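Local atomic coordinates of protein P47 (Clostridium botulinum, PDB entry 6EKT), a protein that may belong to a progenitor toxin complex that protects botulinum neurotoxin A2 in the host gut, and resembles tubular lipid-binding (TULIP) proteins in fold. Residues A[112-117]-A[128-133]. Residues are numbered along the deposited sequence; the frame is centred on the assembly and turned at random.
Sequences KLDFFN and KFNFGS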
loop_
_atom_site.group_PDB
_atom_site.type_symbol
_atom_site.label_atom_id
_atom_site.label_comp_id
_atom_site.label_asym_id
_atom_site.label_seq_id
_atom_site.Cartn_x
_atom_site.Cartn_y
_atom_site.Cartn_z
ATOM N N LYS A 112 -0.685 -4.982 23.170
ATOM C CA LYS A 112 -0.952 -5.617 21.882
ATOM C C LYS A 112 -2.106 -4.913 21.156
ATOM O O LYS A 112 -3.041 -4.429 21.798
ATOM C CB LYS A 112 -1.289 -7.089 22.102
ATOM C CG LYS A 112 -1.284 -7.921 20.828
ATOM C CD LYS A 112 -1.582 -9.384 21.082
ATOM C CE LYS A 112 -0.406 -10.146 21.687
ATOM N NZ LYS A 112 0.768 -10.153 20.789
ATOM N N LEU A 113 -2.006 -4.839 19.828
ATOM C CA LEU A 113 -3.143 -4.468 18.980
ATOM C C LEU A 113 -3.648 -5.728 18.301
ATOM O O LEU A 113 -2.859 -6.619 17.971
ATOM C CB LEU A 113 -2.763 -3.401 17.943
ATOM C CG LEU A 113 -2.067 -2.093 18.383
ATOM C CD1 LEU A 113 -2.029 -1.051 17.276
ATOM C CD2 LEU A 113 -2.690 -1.453 19.615
ATOM N N ASP A 114 -4.961 -5.834 18.147
ATOM C CA ASP A 114 -5.545 -6.885 17.338
ATOM C C ASP A 114 -6.695 -6.321 16.511
ATOM O O ASP A 114 -7.202 -5.239 16.811
ATOM C CB ASP A 114 -6.020 -8.054 18.213
ATOM C CG ASP A 114 -4.927 -9.082 18.444
ATOM O OD1 ASP A 114 -4.363 -9.604 17.448
ATOM O OD2 ASP A 114 -4.610 -9.355 19.626
ATOM N N PHE A 115 -7.070 -7.055 15.469
ATOM C CA PHE A 115 -8.244 -6.705 14.663
ATOM C C PHE A 115 -9.472 -7.358 15.292
ATOM O O PHE A 115 -9.462 -8.555 15.558
ATOM C CB PHE A 115 -8.047 -7.135 13.214
ATOM C CG PHE A 115 -6.971 -6.365 12.504
ATOM C CD1 PHE A 115 -5.637 -6.795 12.537
ATOM C CD2 PHE A 115 -7.283 -5.202 11.805
ATOM C CE1 PHE A 115 -4.639 -6.079 11.887
ATOM C CE2 PHE A 115 -6.284 -4.485 11.150
ATOM C CZ PHE A 115 -4.975 -4.921 11.195
ATOM N N PHE A 116 -10.503 -6.557 15.560
ATOM C CA PHE A 116 -11.717 -7.030 16.229
ATOM C C PHE A 116 -12.929 -7.038 15.316
ATOM O O PHE A 116 -13.041 -6.189 14.423
ATOM C CB PHE A 116 -11.993 -6.203 17.491
ATOM C CG PHE A 116 -11.023 -6.485 18.598
ATOM C CD1 PHE A 116 -9.822 -5.769 18.694
ATOM C CD2 PHE A 116 -11.278 -7.503 19.518
ATOM C CE1 PHE A 116 -8.899 -6.056 19.695
ATOM C CE2 PHE A 116 -10.368 -7.788 20.528
ATOM C CZ PHE A 116 -9.181 -7.060 20.617
ATOM N N ASN A 117 -13.804 -8.020 15.537
ATOM C CA ASN A 117 -15.075 -8.146 14.809
ATOM C C ASN A 117 -16.117 -7.203 15.384
ATOM O O ASN A 117 -16.111 -6.887 16.576
ATOM C CB ASN A 117 -15.639 -9.584 14.870
ATOM C CG ASN A 117 -14.711 -10.611 14.244
ATOM O OD1 ASN A 117 -14.231 -10.444 13.123
ATOM N ND2 ASN A 117 -14.444 -11.681 14.981
ATOM N N LYS A 128 -7.606 -2.230 17.343
ATOM C CA LYS A 128 -7.768 -1.671 18.676
ATOM C C LYS A 128 -6.747 -2.306 19.632
ATOM O O LYS A 128 -6.214 -3.392 19.357
ATOM C CB LYS A 128 -9.170 -1.970 19.245
ATOM C CG LYS A 128 -10.350 -1.354 18.508
ATOM C CD LYS A 128 -11.589 -1.391 19.392
ATOM C CE LYS A 128 -12.347 -2.706 19.268
ATOM N NZ LYS A 128 -13.643 -2.605 20.001
ATOM N N PHE A 129 -6.502 -1.628 20.754
ATOM C CA PHE A 129 -5.806 -2.244 21.894
ATOM C C PHE A 129 -6.449 -3.566 22.303
ATOM O O PHE A 129 -7.680 -3.681 22.362
ATOM C CB PHE A 129 -5.844 -1.325 23.113
ATOM C CG PHE A 129 -4.862 -0.186 23.070
ATOM C CD1 PHE A 129 -3.489 -0.420 22.975
ATOM C CD2 PHE A 129 -5.310 1.122 23.167
ATOM C CE1 PHE A 129 -2.583 0.636 22.954
ATOM C CE2 PHE A 129 -4.410 2.183 23.162
ATOM C CZ PHE A 129 -3.046 1.933 23.067
ATOM N N ASN A 130 -5.609 -4.548 22.605
ATOM C CA ASN A 130 -6.055 -5.793 23.204
ATOM C C ASN A 130 -5.321 -5.989 24.531
ATOM O O ASN A 130 -4.114 -6.247 24.554
ATOM C CB ASN A 130 -5.800 -6.973 22.263
ATOM C CG ASN A 130 -6.413 -8.262 22.760
ATOM O OD1 ASN A 130 -7.019 -8.320 23.836
ATOM N ND2 ASN A 130 -6.232 -9.318 21.991
ATOM N N PHE A 131 -6.071 -5.844 25.619
ATOM C CA PHE A 131 -5.529 -5.912 26.972
ATOM C C PHE A 131 -5.306 -7.362 27.413
ATOM O O PHE A 131 -4.621 -7.606 28.417
ATOM C CB PHE A 131 -6.474 -5.211 27.962
ATOM C CG PHE A 131 -6.426 -3.696 27.936
ATOM C CD1 PHE A 131 -5.820 -2.980 26.897
ATOM C CD2 PHE A 131 -7.055 -2.973 28.951
ATOM C CE1 PHE A 131 -5.833 -1.585 26.880
ATOM C CE2 PHE A 131 -7.068 -1.579 28.943
ATOM C CZ PHE A 131 -6.453 -0.883 27.908
ATOM N N GLY A 132 -5.913 -8.311 26.693
ATOM C CA GLY A 132 -5.769 -9.743 26.979
ATOM C C GLY A 132 -6.348 -10.128 28.322
ATOM O O GLY A 132 -7.446 -9.679 28.689
ATOM N N SER A 133 -5.607 -10.953 29.058
ATOM C CA SER A 133 -6.047 -11.427 30.370
ATOM C C SER A 133 -4.819 -11.671 31.240
ATOM O O SER A 133 -3.693 -11.507 30.776
ATOM C CB SER A 133 -6.904 -12.695 30.237
ATOM O OG SER A 133 -6.123 -13.813 29.851
#
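The ring of F116 meets the neighbouring strand by its edge, across the beta hairpin of strands 108-118 and 124-141: the carbonyl oxygen of K128 and CB of N130 both lie in the ring plane, with CZ of F116 3.7 Å from CG of N130. Ring and amide planes stand steeply, 76° apart. The F129 ring has K112 O at its edge, near its plane. With CG of F116 beside its backbone N (chi1 -71°), the phenyl group reaches across to K128, whose side chain runs past it at about a right angle and brings CE to 3.9 Å from CB of F116. The two strands are the middle pair of an antiparallel sheet in the TULIP-like fold. D114 and K128 form an antiparallel hydrogen-bonded pair, joined by D114 N to K128 O (3.0 Å) and K128 N to D114 O (3.1 Å). Further along, N130 N donates to K112 O.

L113 and F129 make the intervening non-hydrogen-bonded pair. Their side chains start out divergent, but the leucine bends back so that CD2 comes 3.6 Å from CD1 of F129, an apolar contact in the buried part of the hairpin; the rings of W71 and F177 also pack against F129. NZ of K112, by contrast, leads away from the partner strand to a hydrogen bond with OD1 of N80, just before strand 81-88.

N130 uses both ends of its amide. The carboxylate of D114 is turned 65° from the amide plane. ND2 donates a nearly straight hydrogen bond to the anti side of OD2, 2.9 Å away and somewhat out of the carboxylate plane, while OD2 lies in the plane of the N130 amide. At the other end OD1 accepts from G132 N, two residues on, closing an Asx turn: the donor sits above the carbonyl plane, G132 N to N130 OD1 being 3.1 Å.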